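Local atomic coordinates of beta-catenin homolog sys-1 (Caenorhabditis elegans, PDB entry 3C2G), a protein that acts as a transcriptional coregulator in the Wnt asymmetry pathway, binding the TCF factor POP-1 directly and activating or repressing target genes. Residues E245-P248 with L253-L256; R524-L529 with P563-N568; V531-C536 with L570-K575. All coordinates share one frame; numbering follows the deposited sequence.

All three contacts belong to the armadillo domain of SYS-1, a chain whose regular structure is helix, with no strands. Interaction 1 is local: the loop after helix 224-239 meets the first turns of helix 251-270, into which it leads. Interactions 2 and 3 are two levels of one interface, between helix 515-535 and helix 563-579. Their centres lie 9 Å apart, and they join where Ile-526 CG2 of interaction 2 packs at 4.1 Å from Val-572 CG1 of interaction 3. Interaction 1 lies on the opposite side of the chain's centre, its own centre 58 Å from that of interaction 2 and 62 Å from that of interaction 3, so it shares no packing with them.

Interaction 1 (E245-P248 with L253-L256); sequences ETLP and LAHL
Leu-247 reaches from a short 3-10 turn in the loop before helix 251-270 to the start of that helix, and the contact is mostly apolar. Its CD1 methyl does the touching, lying 3.8 Å from Ala-254 CA and 3.9 Å from Ala-254 CB. The same methyl reaches the branch point of Leu-253, with Leu-247 CD1 4.1 Å from Leu-253 CG. Leu-247 leaves its backbone at a slant to the helix; with CG anti to the backbone N (chi1 -173°), CD1 nevertheless comes close to it. Leucine suits this place because one of its methyls, carried out on a flexible stem, can settle against two successive helical residues, while the small Ala-254 lets that methyl approach the helix backbone.

The second component brings a polar atom against a methyl. The side chains of Thr-246 and Leu-253 lie roughly perpendicular, and Thr-246 OG1 lies 3.7 Å from Leu-253 CD2 in van der Waals contact. That hydroxyl has its hydrogen bonds elsewhere, to the carbonyl O of Asn-243 and to ND2 of Asn-250. OD1 of Asn-250 in turn accepts a bond from the backbone N of Leu-253, linking the loop to the first turn of the helix.

Leu-253 is the buried member, packing also on Ile-239 of helix 224-239 and on Tyr-295. The contact thus sits at the turn between helices 224-239 and 251-270, with Leu-247 additionally touching Asn-297 in a further loop.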
# COMPACT_ATOMS: atom_id res chain seq x y z
N GLU A 245 2.45 -24.83 -15.11
CA GLU A 245 1.29 -25.70 -15.35
C GLU A 245 1.26 -26.88 -14.37
O GLU A 245 0.21 -27.41 -14.07
CB GLU A 245 1.21 -26.18 -16.81
CG GLU A 245 0.93 -25.08 -17.85
CD GLU A 245 -0.21 -24.15 -17.47
OE1 GLU A 245 -1.33 -24.63 -17.19
OE2 GLU A 245 0.01 -22.92 -17.45
N THR A 246 2.43 -27.24 -13.85
CA THR A 246 2.58 -28.30 -12.86
C THR A 246 2.08 -27.89 -11.47
O THR A 246 1.96 -28.74 -10.58
CB THR A 246 4.05 -28.68 -12.70
OG1 THR A 246 4.75 -27.57 -12.13
CG2 THR A 246 4.70 -29.04 -14.03
N LEU A 247 1.78 -26.61 -11.29
CA LEU A 247 1.42 -26.07 -9.98
C LEU A 247 0.45 -26.93 -9.15
O LEU A 247 0.74 -27.23 -7.99
CB LEU A 247 0.92 -24.62 -10.09
CG LEU A 247 0.66 -23.86 -8.79
CD1 LEU A 247 1.90 -23.82 -7.90
CD2 LEU A 247 0.17 -22.45 -9.10
N PRO A 248 -0.70 -27.34 -9.75
CA PRO A 248 -1.66 -28.14 -8.97
C PRO A 248 -1.07 -29.43 -8.40
O PRO A 248 -1.61 -29.97 -7.44
CB PRO A 248 -2.75 -28.47 -10.00
CG PRO A 248 -2.64 -27.40 -11.02
CD PRO A 248 -1.18 -27.10 -11.12
N LEU A 253 6.90 -26.26 -5.55
CA LEU A 253 6.74 -25.00 -6.28
C LEU A 253 5.70 -24.10 -5.61
O LEU A 253 5.93 -22.90 -5.48
CB LEU A 253 6.37 -25.27 -7.74
CG LEU A 253 5.88 -24.13 -8.66
CD1 LEU A 253 6.96 -23.04 -8.83
CD2 LEU A 253 5.42 -24.65 -10.03
N ALA A 254 4.59 -24.69 -5.18
CA ALA A 254 3.54 -23.94 -4.48
C ALA A 254 4.08 -23.32 -3.21
O ALA A 254 3.70 -22.22 -2.84
CB ALA A 254 2.36 -24.83 -4.16
N HIS A 255 4.97 -24.03 -2.54
CA HIS A 255 5.47 -23.59 -1.26
C HIS A 255 6.44 -22.42 -1.44
O HIS A 255 6.43 -21.47 -0.67
CB HIS A 255 6.15 -24.75 -0.51
CG HIS A 255 6.93 -24.30 0.68
ND1 HIS A 255 8.31 -24.18 0.66
CD2 HIS A 255 6.53 -23.91 1.91
CE1 HIS A 255 8.72 -23.74 1.84
NE2 HIS A 255 7.67 -23.58 2.62
N LEU A 256 7.27 -22.50 -2.47
CA LEU A 256 8.24 -21.45 -2.76
C LEU A 256 7.56 -20.17 -3.25
O LEU A 256 7.97 -19.09 -2.86
CB LEU A 256 9.30 -21.94 -3.73
CG LEU A 256 10.32 -22.93 -3.17
CD1 LEU A 256 11.23 -23.44 -4.27
CD2 LEU A 256 11.16 -22.37 -2.01

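Interaction 2 (R524-L529 with P563-N568); sequences RTISLL and PTFIHN
Ile-526 is the apolar centre of this contact, and its two branches at CB meet different partners on helix 563-579. CG2 packs on the base of Asn-568, 3.7 Å from its CB, as the two side chains run antiparallel past one another. CG1 reaches the Phe-565 ring obliquely, 4.0 Å from CE1. With CG2 anti to the backbone N and CG1 beside it (chi1 -59°), the beta-branched residue serves both partners at once.

Phe-565 suits its place by length: it leaves its own helix beside the interface rather than into it, and the ring makes up the distance. Beside this apolar patch, Ser-527 CB lies 4.1 Å from Asn-568 ND2, a van der Waals contact at the partly exposed side, where a small residue accommodates the amide.

Further out, the Phe-565 ring packs on Gln-519, Val-522 and Glu-523 of helix 515-535, and Leu-555 touches both Phe-565 and Ile-526. Behind helix 515-535, Thr-525 and Leu-528 pack against helices 457-472 and 494-507. The axes of the two segments approach to 9.9 Å at an angle of 52°, inclined helix packing consistent with the superhelical stacking of an armadillo domain.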
# COMPACT_ATOMS: atom_id res chain seq x y z
N ARG A 524 -7.38 25.72 -10.36
CA ARG A 524 -7.04 25.19 -11.66
C ARG A 524 -8.11 25.51 -12.69
O ARG A 524 -7.80 25.69 -13.86
CB ARG A 524 -6.76 23.68 -11.58
CG ARG A 524 -5.41 23.39 -10.98
CD ARG A 524 -5.22 21.94 -10.66
NE ARG A 524 -3.89 21.72 -10.09
CZ ARG A 524 -3.37 20.52 -9.84
NH1 ARG A 524 -4.07 19.43 -10.12
NH2 ARG A 524 -2.15 20.42 -9.33
N THR A 525 -9.36 25.61 -12.25
CA THR A 525 -10.44 26.00 -13.13
C THR A 525 -10.21 27.43 -13.62
O THR A 525 -10.20 27.69 -14.82
CB THR A 525 -11.81 25.91 -12.41
OG1 THR A 525 -12.05 24.55 -12.02
CG2 THR A 525 -12.91 26.38 -13.31
N ILE A 526 -10.01 28.36 -12.68
CA ILE A 526 -9.78 29.76 -13.04
C ILE A 526 -8.57 29.83 -13.99
O ILE A 526 -8.59 30.53 -15.01
CB ILE A 526 -9.55 30.63 -11.77
CG1 ILE A 526 -10.77 30.57 -10.83
CG2 ILE A 526 -9.22 32.08 -12.13
CD1 ILE A 526 -12.12 30.69 -11.52
N SER A 527 -7.55 29.06 -13.68
CA SER A 527 -6.29 29.12 -14.39
C SER A 527 -6.42 28.49 -15.78
O SER A 527 -5.80 28.95 -16.73
CB SER A 527 -5.21 28.46 -13.55
OG SER A 527 -4.12 28.07 -14.34
N LEU A 528 -7.25 27.47 -15.89
CA LEU A 528 -7.48 26.85 -17.19
C LEU A 528 -8.38 27.72 -18.11
O LEU A 528 -8.22 27.70 -19.33
CB LEU A 528 -8.05 25.43 -17.03
CG LEU A 528 -8.42 24.65 -18.29
CD1 LEU A 528 -7.27 24.53 -19.26
CD2 LEU A 528 -8.93 23.28 -17.91
N LEU A 529 -9.30 28.47 -17.53
CA LEU A 529 -10.14 29.34 -18.34
C LEU A 529 -9.28 30.45 -18.96
O LEU A 529 -9.49 30.81 -20.12
CB LEU A 529 -11.29 29.91 -17.53
CG LEU A 529 -12.36 28.91 -17.08
CD1 LEU A 529 -13.36 29.60 -16.17
CD2 LEU A 529 -13.07 28.24 -18.26
N PRO A 563 -1.44 35.06 -4.00
CA PRO A 563 -1.43 36.24 -4.88
C PRO A 563 -1.73 35.94 -6.35
O PRO A 563 -2.34 36.76 -7.04
CB PRO A 563 0.00 36.77 -4.73
CG PRO A 563 0.81 35.57 -4.39
CD PRO A 563 -0.09 34.71 -3.52
N THR A 564 -1.29 34.78 -6.81
CA THR A 564 -1.51 34.36 -8.18
C THR A 564 -2.99 33.98 -8.42
O THR A 564 -3.50 34.13 -9.53
CB THR A 564 -0.56 33.19 -8.57
OG1 THR A 564 -0.84 32.76 -9.91
CG2 THR A 564 -0.72 31.99 -7.62
N PHE A 565 -3.66 33.52 -7.37
CA PHE A 565 -5.08 33.17 -7.44
C PHE A 565 -5.93 34.43 -7.54
O PHE A 565 -6.83 34.51 -8.37
CB PHE A 565 -5.48 32.30 -6.24
CG PHE A 565 -6.94 31.92 -6.22
CD1 PHE A 565 -7.53 31.28 -7.31
CD2 PHE A 565 -7.72 32.18 -5.09
CE1 PHE A 565 -8.89 30.92 -7.28
CE2 PHE A 565 -9.07 31.82 -5.05
CZ PHE A 565 -9.66 31.19 -6.15
N ILE A 566 -5.63 35.40 -6.68
CA ILE A 566 -6.28 36.71 -6.68
C ILE A 566 -6.14 37.39 -8.05
O ILE A 566 -7.13 37.87 -8.63
CB ILE A 566 -5.66 37.63 -5.59
CG1 ILE A 566 -5.93 37.05 -4.19
CG2 ILE A 566 -6.18 39.07 -5.71
CD1 ILE A 566 -5.18 37.75 -3.07
N HIS A 567 -4.92 37.43 -8.55
CA HIS A 567 -4.65 38.04 -9.84
C HIS A 567 -5.45 37.33 -10.92
O HIS A 567 -6.01 37.99 -11.80
CB HIS A 567 -3.16 38.02 -10.16
CG HIS A 567 -2.82 38.64 -11.48
ND1 HIS A 567 -2.86 40.01 -11.69
CD2 HIS A 567 -2.43 38.09 -12.66
CE1 HIS A 567 -2.52 40.27 -12.94
NE2 HIS A 567 -2.25 39.12 -13.55
N ASN A 568 -5.50 36.00 -10.85
CA ASN A 568 -6.21 35.21 -11.86
C ASN A 568 -7.71 35.49 -11.84
O ASN A 568 -8.36 35.65 -12.88
CB ASN A 568 -5.91 33.72 -11.69
CG ASN A 568 -4.61 33.30 -12.35
OD1 ASN A 568 -4.02 34.05 -13.12
ND2 ASN A 568 -4.17 32.09 -12.07

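Interaction 3 (V531-C536 with L570-K575); sequences VLMEQC and LVVCDK
Selenomethionine Met-533 and Lys-575 make a largely apolar helix-to-helix contact, near the C-terminal end of helix 515-535 and on helix 563-579. The selenium does most of the touching: Met-533 SE lies 4.0 Å from Lys-575 CD and 4.1 Å from Lys-575 CB. The terminal methyl adds a contact, with Met-533 CE 4.1 Å from Lys-575 CB. Because the Met-533 chain is extended beyond CG (chi2 167°), its end bridges backbones whose nearest CA atoms, those of Met-533 and Lys-575, are 8.9 Å apart. A long, unbranched side chain suits that gap.

Lysine plays two parts here. Its methylene stem packs alongside Met-533, the two side chains running in opposite directions, while a bend at chi4 (-65°) turns the terminal ammonium group, whose NZ forms a salt bridge with Glu-539 OE1. Val-572 adds a lighter apolar contact, its CG2 lying 4.3 Å from Met-533 SE.

Helix 539-544 lies against the same methionine, which touches its Glu-539, Val-542 and Ala-543. Val-572 meanwhile packs on Leu-530 and Ile-526, about one and two turns before Met-533 in helix 515-535, and on another flank of helix 563-579 Leu-570 and Cys-573 pack against helix 603-613.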
# COMPACT_ATOMS: atom_id res chain seq x y z
N VAL A 531 -5.89 30.16 -19.63
CA VAL A 531 -5.07 29.51 -20.62
C VAL A 531 -5.85 29.32 -21.91
O VAL A 531 -5.35 29.64 -22.97
CB VAL A 531 -4.48 28.17 -20.10
CG1 VAL A 531 -3.86 27.40 -21.22
CG2 VAL A 531 -3.44 28.44 -19.01
N LEU A 532 -7.09 28.83 -21.82
CA LEU A 532 -7.94 28.63 -22.99
C LEU A 532 -8.18 29.94 -23.72
O LEU A 532 -8.13 29.99 -24.96
CB LEU A 532 -9.29 28.02 -22.62
CG LEU A 532 -9.32 26.52 -22.31
CD1 LEU A 532 -10.51 26.19 -21.40
CD2 LEU A 532 -9.35 25.68 -23.59
N MSE A 533 -8.43 31.01 -22.96
CA MSE A 533 -8.63 32.32 -23.55
C MSE A 533 -7.42 32.72 -24.39
O MSE A 533 -7.58 33.08 -25.56
CB MSE A 533 -8.92 33.36 -22.47
CG MSE A 533 -10.37 33.41 -22.08
SE MSE A 533 -10.68 34.42 -20.45
CE MSE A 533 -12.62 34.71 -20.57
N GLU A 534 -6.23 32.61 -23.80
CA GLU A 534 -5.00 33.07 -24.43
C GLU A 534 -4.50 32.17 -25.57
O GLU A 534 -4.21 32.64 -26.67
CB GLU A 534 -3.91 33.24 -23.38
CG GLU A 534 -2.54 33.53 -23.95
CD GLU A 534 -1.71 34.43 -23.05
OE1 GLU A 534 -1.94 34.44 -21.83
OE2 GLU A 534 -0.83 35.15 -23.59
N GLN A 535 -4.40 30.87 -25.29
CA GLN A 535 -3.69 29.92 -26.14
C GLN A 535 -4.50 29.41 -27.31
O GLN A 535 -3.93 29.01 -28.33
CB GLN A 535 -3.21 28.75 -25.29
CG GLN A 535 -1.74 28.49 -25.42
CD GLN A 535 -0.89 29.53 -24.72
OE1 GLN A 535 0.17 29.90 -25.20
NE2 GLN A 535 -1.37 30.01 -23.57
N CYS A 536 -5.82 29.41 -27.17
CA CYS A 536 -6.72 29.02 -28.25
C CYS A 536 -7.36 30.24 -28.92
O CYS A 536 -8.26 30.08 -29.75
CB CYS A 536 -7.81 28.09 -27.73
SG CYS A 536 -7.22 26.65 -26.80
N LEU A 570 -9.16 38.21 -10.67
CA LEU A 570 -9.40 39.56 -11.16
C LEU A 570 -9.39 39.63 -12.68
O LEU A 570 -10.27 40.24 -13.29
CB LEU A 570 -8.37 40.54 -10.59
CG LEU A 570 -8.44 40.78 -9.09
CD1 LEU A 570 -7.16 41.43 -8.58
CD2 LEU A 570 -9.66 41.61 -8.72
N VAL A 571 -8.39 38.99 -13.28
CA VAL A 571 -8.18 39.07 -14.72
C VAL A 571 -9.28 38.36 -15.48
O VAL A 571 -9.79 38.89 -16.47
CB VAL A 571 -6.79 38.54 -15.11
CG1 VAL A 571 -6.64 38.39 -16.63
CG2 VAL A 571 -5.70 39.48 -14.57
N VAL A 572 -9.67 37.16 -15.02
CA VAL A 572 -10.69 36.39 -15.70
C VAL A 572 -12.03 37.13 -15.67
O VAL A 572 -12.76 37.15 -16.66
CB VAL A 572 -10.83 34.92 -15.17
CG1 VAL A 572 -11.66 34.83 -13.89
CG2 VAL A 572 -11.46 34.03 -16.22
N CYS A 573 -12.32 37.75 -14.52
CA CYS A 573 -13.55 38.51 -14.37
C CYS A 573 -13.59 39.67 -15.35
O CYS A 573 -14.59 39.87 -16.03
CB CYS A 573 -13.69 39.02 -12.94
SG CYS A 573 -14.24 37.78 -11.78
N ASP A 574 -12.48 40.41 -15.44
CA ASP A 574 -12.39 41.54 -16.32
C ASP A 574 -12.55 41.13 -17.78
O ASP A 574 -13.24 41.81 -18.54
CB ASP A 574 -11.06 42.28 -16.13
CG ASP A 574 -11.04 43.62 -16.83
OD1 ASP A 574 -11.77 44.54 -16.40
OD2 ASP A 574 -10.29 43.75 -17.83
N LYS A 575 -11.95 40.01 -18.15
CA LYS A 575 -12.07 39.50 -19.51
C LYS A 575 -13.48 38.98 -19.83
O LYS A 575 -13.94 39.08 -20.97
CB LYS A 575 -11.03 38.42 -19.78
CG LYS A 575 -9.62 38.96 -19.95
CD LYS A 575 -8.62 37.84 -20.13
CE LYS A 575 -7.20 38.37 -20.30
NZ LYS A 575 -7.04 39.17 -21.55